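Local coordinates for protein aryl acylamidase (bacterium CSBL00001, PDB 4YJI) that probably hydrolyses the amide bond of aryl acylamides as an amidase signature enzyme, and here holds N-(4-hydroxyphenyl)acetamide (tylenol) in its pocket, at residues Q24-E29 / A62-I67; K84-A89 / T131-Y136; N196-Q201 / P442-P447. The protein carries 1 engineered substitution. All blocks are in the same frame, centred on the assembly; numbering follows the deposited sequence.

Contact 1 (Q24-E29 / A62-I67)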
ATOM      1  N   GLN A  24       8.159  13.681  27.339  1.00 20.68           N
ATOM      2  CA  GLN A  24       9.481  14.146  26.925  1.00 21.05           C
ATOM      3  C   GLN A  24       9.392  15.156  25.790  1.00 21.89           C
ATOM      4  O   GLN A  24      10.267  16.005  25.627  1.00 22.80           O
ATOM      5  CB  GLN A  24      10.354  12.977  26.487  1.00 21.20           C
ATOM      6  CG  GLN A  24      10.849  12.108  27.611  1.00 23.14           C
ATOM      7  CD  GLN A  24      11.711  10.986  27.087  1.00 21.15           C
ATOM      8  OE1 GLN A  24      12.791  11.223  26.546  1.00 23.84           O
ATOM      9  NE2 GLN A  24      11.222   9.756  27.211  1.00 23.06           N
ATOM     10  N   ILE A  25       8.340  15.044  24.992  1.00 21.12           N
ATOM     11  CA  ILE A  25       8.117  15.961  23.886  1.00 19.76           C
ATOM     12  C   ILE A  25       6.611  16.227  23.773  1.00 18.87           C
ATOM     13  O   ILE A  25       5.795  15.326  23.979  1.00 18.02           O
ATOM     14  CB  ILE A  25       8.676  15.402  22.551  1.00 20.88           C
ATOM     15  CG1 ILE A  25       8.630  16.475  21.466  1.00 23.49           C
ATOM     16  CG2 ILE A  25       7.919  14.145  22.113  1.00 20.04           C
ATOM     17  CD1 ILE A  25       9.304  16.075  20.157  1.00 25.26           C
ATOM     18  N   SER A  26       6.251  17.473  23.481  1.00 20.20           N
ATOM     19  CA  SER A  26       4.854  17.829  23.251  1.00 16.37           C
ATOM     20  C   SER A  26       4.399  17.436  21.851  1.00 15.86           C
ATOM     21  O   SER A  26       5.179  17.516  20.913  1.00 15.67           O
ATOM     22  CB  SER A  26       4.653  19.333  23.427  1.00 20.34           C
ATOM     23  OG  SER A  26       3.340  19.708  23.035  1.00 21.17           O
ATOM     24  N   PRO A  27       3.117  17.047  21.703  1.00 18.31           N
ATOM     25  CA  PRO A  27       2.503  16.854  20.382  1.00 17.89           C
ATOM     26  C   PRO A  27       2.725  18.076  19.488  1.00 14.84           C
ATOM     27  O   PRO A  27       2.892  17.931  18.283  1.00 15.39           O
ATOM     28  CB  PRO A  27       1.013  16.682  20.701  1.00 20.48           C
ATOM     29  CG  PRO A  27       0.972  16.201  22.085  1.00 20.81           C
ATOM     30  CD  PRO A  27       2.181  16.746  22.798  1.00 16.20           C
ATOM     31  N   ARG A  28       2.731  19.267  20.083  1.00 16.63           N
ATOM     32  CA  ARG A  28       3.028  20.490  19.336  1.00 18.15           C
ATOM     33  C   ARG A  28       4.374  20.436  18.623  1.00 18.37           C
ATOM     34  O   ARG A  28       4.489  20.853  17.465  1.00 15.94           O
ATOM     35  CB  ARG A  28       3.026  21.698  20.264  1.00 17.26           C
ATOM     36  CG  ARG A  28       1.686  22.057  20.867  1.00 19.30           C
ATOM     37  CD  ARG A  28       1.841  23.439  21.479  1.00 18.90           C
ATOM     38  NE  ARG A  28       0.717  23.872  22.302  1.00 19.85           N
ATOM     39  CZ  ARG A  28      -0.257  24.660  21.861  1.00 23.50           C
ATOM     40  NH1 ARG A  28      -0.263  25.059  20.589  1.00 18.90           N
ATOM     41  NH2 ARG A  28      -1.225  25.047  22.688  1.00 20.69           N
ATOM     42  N   GLU A  29       5.393  19.942  19.327  1.00 17.52           N
ATOM     43  CA  GLU A  29       6.739  19.878  18.772  1.00 17.93           C
ATOM     44  C   GLU A  29       6.831  18.764  17.728  1.00 17.42           C
ATOM     45  O   GLU A  29       7.536  18.899  16.728  1.00 18.98           O
ATOM     46  CB  GLU A  29       7.811  19.643  19.859  1.00 21.69           C
ATOM     47  CG  GLU A  29       7.641  20.384  21.176  1.00 33.77           C
ATOM     48  CD  GLU A  29       8.533  19.797  22.282  1.00 36.98           C
ATOM     49  OE1 GLU A  29       9.712  19.490  21.983  1.00 43.88           O
ATOM     50  OE2 GLU A  29       8.061  19.628  23.429  1.00 30.77           O
ATOM     51  N   ALA A  62      -4.928  20.305  21.479  1.00 14.05           N
ATOM     52  CA  ALA A  62      -5.924  19.585  22.258  1.00 17.20           C
ATOM     53  C   ALA A  62      -5.334  18.320  22.890  1.00 16.20           C
ATOM     54  O   ALA A  62      -5.618  18.005  24.039  1.00 15.37           O
ATOM     55  CB  ALA A  62      -7.125  19.239  21.381  1.00 15.57           C
ATOM     56  N   LEU A  63      -4.521  17.593  22.131  1.00 13.52           N
ATOM     57  CA  LEU A  63      -3.866  16.396  22.669  1.00 14.12           C
ATOM     58  C   LEU A  63      -2.941  16.771  23.823  1.00 15.23           C
ATOM     59  O   LEU A  63      -2.912  16.104  24.873  1.00 17.66           O
ATOM     60  CB  LEU A  63      -3.083  15.683  21.567  1.00 12.24           C
ATOM     61  CG  LEU A  63      -2.362  14.404  21.990  1.00 14.06           C
ATOM     62  CD1 LEU A  63      -3.336  13.433  22.642  1.00 16.40           C
ATOM     63  CD2 LEU A  63      -1.682  13.773  20.780  1.00 17.25           C
ATOM     64  N   GLU A  64      -2.188  17.852  23.635  1.00 17.81           N
ATOM     65  CA  GLU A  64      -1.290  18.319  24.682  1.00 15.40           C
ATOM     66  C   GLU A  64      -2.056  18.617  25.974  1.00 18.10           C
ATOM     67  O   GLU A  64      -1.623  18.227  27.062  1.00 17.15           O
ATOM     68  CB  GLU A  64      -0.529  19.559  24.229  1.00 17.30           C
ATOM     69  CG  GLU A  64       0.406  20.113  25.286  1.00 19.94           C
ATOM     70  CD  GLU A  64       0.965  21.463  24.907  1.00 22.60           C
ATOM     71  OE1 GLU A  64       2.160  21.524  24.537  1.00 23.62           O
ATOM     72  OE2 GLU A  64       0.208  22.462  24.987  1.00 22.35           O
ATOM     73  N   ARG A  65      -3.203  19.280  25.850  1.00 14.77           N
ATOM     74  CA  ARG A  65      -4.005  19.611  27.033  1.00 16.61           C
ATOM     75  C   ARG A  65      -4.440  18.350  27.768  1.00 16.90           C
ATOM     76  O   ARG A  65      -4.353  18.273  28.994  1.00 18.91           O
ATOM     77  CB  ARG A  65      -5.235  20.442  26.657  1.00 18.52           C
ATOM     78  CG  ARG A  65      -5.970  21.004  27.886  1.00 22.99           C
ATOM     79  CD  ARG A  65      -7.404  21.457  27.574  1.00 20.56           C
ATOM     80  NE  ARG A  65      -8.221  20.361  27.070  1.00 19.79           N
ATOM     81  CZ  ARG A  65      -8.734  19.404  27.835  1.00 23.79           C
ATOM     82  NH1 ARG A  65      -8.526  19.421  29.145  1.00 26.14           N
ATOM     83  NH2 ARG A  65      -9.455  18.428  27.295  1.00 25.54           N
ATOM     84  N   ARG A  66      -4.903  17.358  27.016  1.00 16.29           N
ATOM     85  CA  ARG A  66      -5.354  16.114  27.615  1.00 17.00           C
ATOM     86  C   ARG A  66      -4.220  15.384  28.328  1.00 17.20           C
ATOM     87  O   ARG A  66      -4.420  14.813  29.404  1.00 19.78           O
ATOM     88  CB  ARG A  66      -5.988  15.202  26.558  1.00 15.58           C
ATOM     89  CG  ARG A  66      -7.431  15.582  26.220  1.00 17.90           C
ATOM     90  CD  ARG A  66      -8.092  14.549  25.328  1.00 21.47           C
ATOM     91  NE  ARG A  66      -7.748  14.729  23.923  1.00 20.21           N
ATOM     92  CZ  ARG A  66      -7.245  13.779  23.137  1.00 25.47           C
ATOM     93  NH1 ARG A  66      -7.015  12.556  23.616  1.00 22.76           N
ATOM     94  NH2 ARG A  66      -6.978  14.047  21.860  1.00 19.94           N
ATOM     95  N   ILE A  67      -3.034  15.403  27.733  1.00 17.75           N
ATOM     96  CA  ILE A  67      -1.871  14.771  28.355  1.00 19.26           C
ATOM     97  C   ILE A  67      -1.491  15.479  29.662  1.00 23.22           C
ATOM     98  O   ILE A  67      -1.232  14.826  30.682  1.00 22.84           O
ATOM     99  CB  ILE A  67      -0.663  14.765  27.404  1.00 19.01           C
ATOM    100  CG1 ILE A  67      -0.916  13.812  26.234  1.00 17.09           C
ATOM    101  CG2 ILE A  67       0.618  14.342  28.151  1.00 22.99           C
ATOM    102  CD1 ILE A  67       0.102  13.941  25.135  1.00 19.33           C
TER
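Pro27 presses its ring onto helix 53-68, with CG 3.8 Å from Leu63 CG and 3.9 Å from Ile67 CD1. Its ring crosses the Leu63 side chain at about a right angle, and both residues are buried; Ala60 of the same helix adds to this packed, apolar part. Beside it the contact turns polar. Glu64 carries its CG anti to the backbone N (chi1 179°) and stays extended from there, which brings the carboxylate to Ser26 and Arg28. Ser26 OG donates to Glu64 OE1 at 2.6 Å, coming from the anti side and 31° out of the carboxylate plane. The same OG accepts from Arg28 N at 3.0 Å as the N-cap of helix 27-45, and Ser26 N, bonded to Glu29 OE2 at 2.8 Å, completes a capping box. Replacing Glu64 by an alanine would probably leave the capping hydroxyl without its acceptor and the Arg28 guanidinium without its carboxylate mate. Arg28, on the solvent side, holds more loosely: its NE bonds Glu64 OE2 at 3.1 Å in a salt bridge; the oxygen lies near the guanidinium plane, but NE stands above the carboxylate plane, the two groups being turned 59° apart.

Contact 2 (K84-A89 / T131-Y136). With TYL (N-(4-hydroxyphenyl)acetamide (tylenol)), chain C.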
ATOM      1  N   LYS A  84      -3.678   8.696   1.944  1.00 14.47           N
ATOM      2  CA  LYS A  84      -3.499   8.656   0.493  1.00 15.14           C
ATOM      3  C   LYS A  84      -4.599   9.407  -0.252  1.00 17.20           C
ATOM      4  O   LYS A  84      -5.777   9.262   0.069  1.00 15.75           O
ATOM      5  CB  LYS A  84      -3.466   7.198   0.042  1.00 17.05           C
ATOM      6  CG  LYS A  84      -3.338   6.968  -1.454  1.00 15.01           C
ATOM      7  CD  LYS A  84      -3.333   5.461  -1.720  1.00 15.68           C
ATOM      8  CE  LYS A  84      -3.238   5.152  -3.199  1.00 17.56           C
ATOM      9  NZ  LYS A  84      -3.235   3.664  -3.418  1.00 16.22           N
ATOM     10  N   ASP A  85      -4.217  10.174  -1.271  1.00 16.17           N
ATOM     11  CA  ASP A  85      -5.187  10.896  -2.098  1.00 17.83           C
ATOM     12  C   ASP A  85      -5.762  10.004  -3.217  1.00 19.66           C
ATOM     13  O   ASP A  85      -5.531  10.244  -4.399  1.00 19.21           O
ATOM     14  CB  ASP A  85      -4.530  12.144  -2.693  1.00 16.17           C
ATOM     15  CG  ASP A  85      -5.490  12.972  -3.536  1.00 23.18           C
ATOM     16  OD1 ASP A  85      -6.727  12.848  -3.338  1.00 19.09           O
ATOM     17  OD2 ASP A  85      -4.995  13.748  -4.393  1.00 24.58           O
ATOM     18  N   LEU A  86      -6.493   8.966  -2.833  1.00 16.29           N
ATOM     19  CA  LEU A  86      -7.197   8.124  -3.789  1.00 18.11           C
ATOM     20  C   LEU A  86      -8.499   7.664  -3.149  1.00 18.76           C
ATOM     21  O   LEU A  86      -8.488   6.858  -2.216  1.00 18.55           O
ATOM     22  CB  LEU A  86      -6.340   6.923  -4.218  1.00 17.21           C
ATOM     23  CG  LEU A  86      -7.030   5.938  -5.164  1.00 18.97           C
ATOM     24  CD1 LEU A  86      -7.532   6.655  -6.408  1.00 19.51           C
ATOM     25  CD2 LEU A  86      -6.093   4.790  -5.545  1.00 19.50           C
ATOM     26  N   PHE A  87      -9.614   8.187  -3.664  1.00 18.78           N
ATOM     27  CA  PHE A  87     -10.925   8.058  -3.023  1.00 20.82           C
ATOM     28  C   PHE A  87     -10.843   8.481  -1.554  1.00 20.49           C
ATOM     29  O   PHE A  87     -11.526   7.926  -0.697  1.00 22.13           O
ATOM     30  CB  PHE A  87     -11.467   6.635  -3.147  1.00 23.36           C
ATOM     31  CG  PHE A  87     -11.743   6.217  -4.571  1.00 23.55           C
ATOM     32  CD1 PHE A  87     -12.843   6.718  -5.252  1.00 28.73           C
ATOM     33  CD2 PHE A  87     -10.892   5.341  -5.227  1.00 27.31           C
ATOM     34  CE1 PHE A  87     -13.099   6.342  -6.567  1.00 25.51           C
ATOM     35  CE2 PHE A  87     -11.138   4.962  -6.545  1.00 29.17           C
ATOM     36  CZ  PHE A  87     -12.244   5.464  -7.212  1.00 26.44           C
ATOM     37  N   ALA A  88      -9.989   9.461  -1.284  1.00 19.60           N
ATOM     38  CA  ALA A  88      -9.859  10.042   0.044  1.00 19.99           C
ATOM     39  C   ALA A  88     -11.179  10.634   0.502  1.00 22.80           C
ATOM     40  O   ALA A  88     -11.815  11.387  -0.240  1.00 24.28           O
ATOM     41  CB  ALA A  88      -8.773  11.121   0.052  1.00 18.39           C
ATOM     42  N   ALA A  89     -11.593  10.301   1.719  1.00 17.21           N
ATOM     43  CA  ALA A  89     -12.730  10.993   2.313  1.00 17.58           C
ATOM     44  C   ALA A  89     -12.374  11.432   3.727  1.00 19.73           C
ATOM     45  O   ALA A  89     -12.134  10.607   4.613  1.00 16.58           O
ATOM     46  CB  ALA A  89     -13.968  10.110   2.313  1.00 20.45           C
ATOM     47  N   THR A 131      -1.035  12.129   0.474  1.00 13.62           N
ATOM     48  CA  THR A 131       0.083  11.718  -0.363  1.00 14.22           C
ATOM     49  C   THR A 131      -0.349  11.396  -1.798  1.00 15.34           C
ATOM     50  O   THR A 131      -1.510  11.050  -2.059  1.00 16.37           O
ATOM     51  CB  THR A 131       0.790  10.487   0.240  1.00 15.82           C
ATOM     52  OG1 THR A 131      -0.169   9.447   0.463  1.00 14.93           O
ATOM     53  CG2 THR A 131       1.455  10.851   1.574  1.00 14.78           C
ATOM     54  N   ASN A 132       0.603  11.524  -2.717  1.00 14.46           N
ATOM     55  CA  ASN A 132       0.363  11.367  -4.152  1.00 14.93           C
ATOM     56  C   ASN A 132       0.040   9.936  -4.591  1.00 14.03           C
ATOM     57  O   ASN A 132       0.571   8.968  -4.043  1.00 15.90           O
ATOM     58  CB  ASN A 132       1.597  11.869  -4.911  1.00 15.85           C
ATOM     59  CG  ASN A 132       1.300  12.257  -6.353  1.00 14.98           C
ATOM     60  OD1 ASN A 132       0.173  12.581  -6.712  1.00 16.51           O
ATOM     61  ND2 ASN A 132       2.339  12.241  -7.182  1.00 15.77           N
ATOM     62  N   SER A 133      -0.801   9.841  -5.617  1.00 14.29           N
ATOM     63  CA  SER A 133      -1.229   8.590  -6.244  1.00 16.48           C
ATOM     64  C   SER A 133      -1.423   8.839  -7.751  1.00 16.03           C
ATOM     65  O   SER A 133      -1.720   9.965  -8.156  1.00 16.37           O
ATOM     66  CB  SER A 133      -2.531   8.096  -5.598  1.00 18.76           C
ATOM     67  OG  SER A 133      -3.197   7.145  -6.418  1.00 21.02           O
ATOM     68  N   PRO A 134      -1.265   7.800  -8.594  1.00 15.08           N
ATOM     69  CA  PRO A 134      -1.643   7.957 -10.002  1.00 16.06           C
ATOM     70  C   PRO A 134      -3.152   8.019 -10.163  1.00 16.96           C
ATOM     71  O   PRO A 134      -3.875   7.588  -9.260  1.00 16.31           O
ATOM     72  CB  PRO A 134      -1.095   6.693 -10.656  1.00 15.94           C
ATOM     73  CG  PRO A 134      -1.192   5.668  -9.559  1.00 15.53           C
ATOM     74  CD  PRO A 134      -0.768   6.445  -8.318  1.00 14.02           C
ATOM     75  N   VAL A 135      -3.620   8.512 -11.307  1.00 17.97           N
ATOM     76  CA  VAL A 135      -5.052   8.675 -11.559  1.00 17.02           C
ATOM     77  C   VAL A 135      -5.842   7.379 -11.395  1.00 18.05           C
ATOM     78  O   VAL A 135      -5.515   6.359 -12.010  1.00 15.73           O
ATOM     79  CB  VAL A 135      -5.299   9.239 -12.980  1.00 19.39           C
ATOM     80  CG1 VAL A 135      -6.791   9.269 -13.311  1.00 16.15           C
ATOM     81  CG2 VAL A 135      -4.680  10.633 -13.116  1.00 21.30           C
ATOM     82  N   TYR A 136      -6.867   7.427 -10.542  1.00 17.19           N
ATOM     83  CA  TYR A 136      -7.721   6.273 -10.233  1.00 17.44           C
ATOM     84  C   TYR A 136      -6.955   5.037  -9.756  1.00 16.20           C
ATOM     85  O   TYR A 136      -7.479   3.922  -9.799  1.00 17.63           O
ATOM     86  CB  TYR A 136      -8.581   5.898 -11.448  1.00 17.90           C
ATOM     87  CG  TYR A 136      -9.864   6.687 -11.548  1.00 16.41           C
ATOM     88  CD1 TYR A 136     -10.861   6.547 -10.587  1.00 18.73           C
ATOM     89  CD2 TYR A 136     -10.096   7.568 -12.606  1.00 16.71           C
ATOM     90  CE1 TYR A 136     -12.052   7.260 -10.670  1.00 20.33           C
ATOM     91  CE2 TYR A 136     -11.291   8.293 -12.693  1.00 17.91           C
ATOM     92  CZ  TYR A 136     -12.260   8.130 -11.719  1.00 20.28           C
ATOM     93  OH  TYR A 136     -13.449   8.830 -11.771  1.00 20.53           O
TER
HETATM   94  C1  TYL C 502      -5.555   0.697  -6.874  1.00 28.32           C
HETATM   95  C2  TYL C 502      -5.604   1.019  -5.522  1.00 24.65           C
HETATM   96  C3  TYL C 502      -6.827   1.321  -4.939  1.00 22.96           C
HETATM   97  C4  TYL C 502      -7.980   1.307  -5.714  1.00 30.67           C
HETATM   98  C5  TYL C 502      -7.926   0.994  -7.065  1.00 28.54           C
HETATM   99  C6  TYL C 502      -6.706   0.693  -7.654  1.00 28.16           C
HETATM  100  N   TYL C 502      -4.327   0.396  -7.493  1.00 23.20           N
HETATM  101  C   TYL C 502      -3.443  -0.568  -7.030  1.00 18.43           C
HETATM  102  CM  TYL C 502      -2.167  -0.744  -7.825  1.00 22.67           C
HETATM  103  O4  TYL C 502      -9.225   1.614  -5.129  1.00 36.25           O
HETATM  104  O   TYL C 502      -3.686  -1.236  -6.037  1.00 17.19           O
HETATM  105  O   HOH W   1      -2.778  12.358  -5.791  1.00 21.59           O
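Leu86 touches both Tyr136 and the bound ligand, each with a different methyl. Leu86 CD1 rests 3.8 Å from the backbone C of Tyr136, while Leu86 CD2 meets ring carbon C3 of N-(4-hydroxyphenyl)acetamide at 3.6 Å. Next to it the Phe87 side chain crosses that of Tyr136 at about a right angle: Phe87 CZ comes in at the edge of the tyrosine ring, in its plane, 3.8 Å from Tyr136 CD1. The ligand's O4 lies obliquely to the Phe87 ring, whereas Tyr136 approaches the ligand with its backbone O; Tyr136 OH is tied to Ser333 on helix 315-339. Lys84, stretched out straight from CB to NZ, passes Ser133 with CE 3.8 Å from OG. Ser133 OG turns back to its own chain and donates to Pro134 O at 3.0 Å.

Further out, the backbones set this register. Strands 80-84 and 126-131 run parallel and pair Lys84 with Thr131; Asp85 N then bonds Thr131 O at 3.0 Å, after which an inverse gamma turn centred on Asp85 swings the chain toward the pocket. Asp85 OD2, held by Thr96, also takes a hydrogen bond from a water at 3.0 Å, and this water accepts from Ser133 N at 3.2 Å. Lys84 NZ bonds the hydroxyls of Ser163, Ser164 and Thr182. Lys84 and Ser163 probably stand where the lysine and cis-serine of the family's Ser-cisSer-Lys triad belong; Ala187, in the same pocket, probably sits where relatives have the nucleophilic serine, consistent with a ligand held uncleaved.

Contact 3 (N196-Q201 / P442-P447)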
ATOM      1  N   ASN A 196      12.198  -0.145   0.156  1.00 10.89           N
ATOM      2  CA  ASN A 196      12.803  -0.739   1.359  1.00 12.98           C
ATOM      3  C   ASN A 196      11.921  -0.527   2.583  1.00 15.00           C
ATOM      4  O   ASN A 196      12.418  -0.321   3.691  1.00 15.04           O
ATOM      5  CB  ASN A 196      14.215  -0.155   1.615  1.00 16.19           C
ATOM      6  CG  ASN A 196      15.056  -1.009   2.566  1.00 16.06           C
ATOM      7  OD1 ASN A 196      15.340  -2.172   2.277  1.00 17.24           O
ATOM      8  ND2 ASN A 196      15.465  -0.429   3.696  1.00 15.50           N
ATOM      9  N   THR A 197      10.611  -0.578   2.387  1.00 13.24           N
ATOM     10  CA  THR A 197       9.706  -0.441   3.532  1.00 12.37           C
ATOM     11  C   THR A 197       8.796  -1.651   3.638  1.00 13.13           C
ATOM     12  O   THR A 197       8.731  -2.484   2.732  1.00 11.28           O
ATOM     13  CB  THR A 197       8.867   0.857   3.457  1.00 11.23           C
ATOM     14  OG1 THR A 197       8.221   0.972   2.186  1.00 14.25           O
ATOM     15  CG2 THR A 197       9.762   2.082   3.685  1.00 17.03           C
ATOM     16  N   TYR A 198       8.094  -1.742   4.759  1.00 11.96           N
ATOM     17  CA  TYR A 198       7.234  -2.878   5.047  1.00 12.78           C
ATOM     18  C   TYR A 198       5.790  -2.499   4.765  1.00 14.73           C
ATOM     19  O   TYR A 198       5.267  -1.546   5.363  1.00 14.07           O
ATOM     20  CB  TYR A 198       7.422  -3.293   6.499  1.00 10.41           C
ATOM     21  CG  TYR A 198       6.611  -4.481   6.936  1.00 12.81           C
ATOM     22  CD1 TYR A 198       6.951  -5.759   6.522  1.00 12.60           C
ATOM     23  CD2 TYR A 198       5.511  -4.320   7.779  1.00 13.04           C
ATOM     24  CE1 TYR A 198       6.225  -6.859   6.923  1.00 11.92           C
ATOM     25  CE2 TYR A 198       4.766  -5.414   8.189  1.00 13.72           C
ATOM     26  CZ  TYR A 198       5.120  -6.677   7.753  1.00 12.77           C
ATOM     27  OH  TYR A 198       4.393  -7.765   8.157  1.00 13.47           O
ATOM     28  N   GLY A 199       5.153  -3.214   3.841  1.00 12.86           N
ATOM     29  CA  GLY A 199       3.781  -2.895   3.471  1.00 14.00           C
ATOM     30  C   GLY A 199       2.870  -4.045   3.840  1.00 14.93           C
ATOM     31  O   GLY A 199       3.061  -5.151   3.334  1.00 12.40           O
ATOM     32  N   PHE A 200       1.887  -3.792   4.714  1.00 10.98           N
ATOM     33  CA  PHE A 200       1.022  -4.859   5.220  1.00 11.70           C
ATOM     34  C   PHE A 200      -0.384  -4.779   4.629  1.00 12.82           C
ATOM     35  O   PHE A 200      -1.122  -3.811   4.845  1.00 11.62           O
ATOM     36  CB  PHE A 200       0.945  -4.832   6.762  1.00 12.61           C
ATOM     37  CG  PHE A 200       0.301  -6.058   7.343  1.00 13.08           C
ATOM     38  CD1 PHE A 200       1.057  -7.189   7.613  1.00 13.28           C
ATOM     39  CD2 PHE A 200      -1.068  -6.100   7.562  1.00 14.93           C
ATOM     40  CE1 PHE A 200       0.461  -8.341   8.112  1.00 13.99           C
ATOM     41  CE2 PHE A 200      -1.676  -7.239   8.059  1.00 14.78           C
ATOM     42  CZ  PHE A 200      -0.905  -8.364   8.343  1.00 14.58           C
ATOM     43  N   GLN A 201      -0.746  -5.811   3.877  1.00 10.57           N
ATOM     44  CA  GLN A 201      -2.070  -5.914   3.265  1.00 11.91           C
ATOM     45  C   GLN A 201      -2.883  -6.967   4.030  1.00 12.55           C
ATOM     46  O   GLN A 201      -2.618  -8.173   3.934  1.00 11.35           O
ATOM     47  CB  GLN A 201      -1.929  -6.257   1.766  1.00 11.46           C
ATOM     48  CG  GLN A 201      -3.230  -6.604   1.032  1.00 10.91           C
ATOM     49  CD  GLN A 201      -3.339  -8.094   0.733  1.00 12.41           C
ATOM     50  OE1 GLN A 201      -2.472  -8.669   0.052  1.00 13.13           O
ATOM     51  NE2 GLN A 201      -4.379  -8.736   1.260  1.00 12.51           N
ATOM     52  N   PRO A 442      -4.116 -12.545   3.274  1.00 10.12           N
ATOM     53  CA  PRO A 442      -3.270 -11.473   3.798  1.00 11.77           C
ATOM     54  C   PRO A 442      -1.848 -11.635   3.258  1.00 11.95           C
ATOM     55  O   PRO A 442      -1.405 -12.765   3.039  1.00 12.56           O
ATOM     56  CB  PRO A 442      -3.310 -11.705   5.311  1.00 11.38           C
ATOM     57  CG  PRO A 442      -3.449 -13.222   5.426  1.00 11.03           C
ATOM     58  CD  PRO A 442      -4.369 -13.599   4.270  1.00 10.62           C
ATOM     59  N   SER A 443      -1.150 -10.531   3.038  1.00 11.25           N
ATOM     60  CA  SER A 443       0.250 -10.621   2.643  1.00 10.87           C
ATOM     61  C   SER A 443       0.993  -9.344   3.005  1.00 14.08           C
ATOM     62  O   SER A 443       0.383  -8.278   3.200  1.00 12.53           O
ATOM     63  CB  SER A 443       0.374 -10.910   1.137  1.00 12.06           C
ATOM     64  OG  SER A 443      -0.043  -9.793   0.395  1.00 13.40           O
ATOM     65  N   ALA A 444       2.310  -9.460   3.122  1.00 11.66           N
ATOM     66  CA  ALA A 444       3.146  -8.301   3.408  1.00 12.17           C
ATOM     67  C   ALA A 444       4.381  -8.308   2.529  1.00 12.82           C
ATOM     68  O   ALA A 444       4.963  -9.363   2.292  1.00 13.37           O
ATOM     69  CB  ALA A 444       3.556  -8.280   4.872  1.00 11.57           C
ATOM     70  N   SER A 445       4.774  -7.137   2.040  1.00 11.72           N
ATOM     71  CA  SER A 445       6.062  -7.025   1.367  1.00 11.86           C
ATOM     72  C   SER A 445       7.152  -6.681   2.378  1.00 14.70           C
ATOM     73  O   SER A 445       7.070  -5.664   3.093  1.00 12.94           O
ATOM     74  CB  SER A 445       6.025  -5.989   0.250  1.00 14.88           C
ATOM     75  OG  SER A 445       7.287  -5.963  -0.416  1.00 16.49           O
ATOM     76  N   VAL A 446       8.157  -7.547   2.438  1.00 12.85           N
ATOM     77  CA  VAL A 446       9.295  -7.403   3.344  1.00 12.21           C
ATOM     78  C   VAL A 446      10.560  -7.060   2.550  1.00 15.02           C
ATOM     79  O   VAL A 446      10.836  -7.686   1.534  1.00 13.11           O
ATOM     80  CB  VAL A 446       9.536  -8.691   4.139  1.00 18.02           C
ATOM     81  CG1 VAL A 446      10.793  -8.577   4.926  1.00 20.91           C
ATOM     82  CG2 VAL A 446       8.362  -8.994   5.064  1.00 19.20           C
ATOM     83  N   PRO A 447      11.307  -6.035   2.990  1.00 13.55           N
ATOM     84  CA  PRO A 447      12.525  -5.667   2.256  1.00 13.08           C
ATOM     85  C   PRO A 447      13.511  -6.824   2.228  1.00 14.69           C
ATOM     86  O   PRO A 447      13.849  -7.347   3.289  1.00 14.43           O
ATOM     87  CB  PRO A 447      13.063  -4.479   3.051  1.00 13.81           C
ATOM     88  CG  PRO A 447      11.809  -3.864   3.668  1.00 13.07           C
ATOM     89  CD  PRO A 447      10.958  -5.045   4.024  1.00 14.69           C
TER
HETATM   90  O   HOH W   2       9.360  -4.524   0.922  1.00 12.27           O
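Gln201 OE1 is gripped by two hydroxyls, Ser443 OG at 2.7 Å and Thr436 OG1 from helix 434-439. The Ser443 donor stands above the amide plane of the glutamine, 41° out of it. This bond ties together two neighbouring antiparallel strands, 198-201 and 443-451, inside the large mixed sheet at the core of the amidase signature fold. Gly199 and Ser445 form one hydrogen-bonded pair, with Ser445 N to Gly199 O at 2.9 Å and Gly199 N to Ser445 O at 3.2 Å. Gln201 and Ser443 form the next, where Gln201 N reaches Ser443 O at 2.8 Å. Between them Phe200 faces Ala444 in a non-hydrogen-bonded pair, both side chains on the face packed by helix 467-480. At Tyr198 a chi1 of -179° swings the ring across to the partner strand: Val446 CG2 meets the ring edge in plane, 3.5 Å from Tyr198 CE1, and Ala444 CB lies 3.6 Å from Tyr198 CZ. The phenol hydroxyl is bonded to Ser474 of that helix. Beyond the Gly199-Ser445 pair, a water donates to Thr197 O at 2.8 Å and lies 2.9 Å from Ser445 OG, which also bonds Thr399.

The three contacts follow one another along the chain and none touches another. Contact 2 is the one at the ligand: it contributes Leu86 and Tyr136 to the pocket. Contact 3 lies in the large mixed sheet, its centre about 20 Å from that of contact 2 and the nearest atoms about 11 Å apart; the side chain of Gln201 is still about 9 Å from the bound N-(4-hydroxyphenyl)acetamide. Contact 1 is peripheral, its centre about 30 Å from the centre of the chain, with nearest atoms about 18 Å from contact 2 and 21 Å from contact 3. Burial follows this layout, from a partly exposed helix junction to two buried contacts.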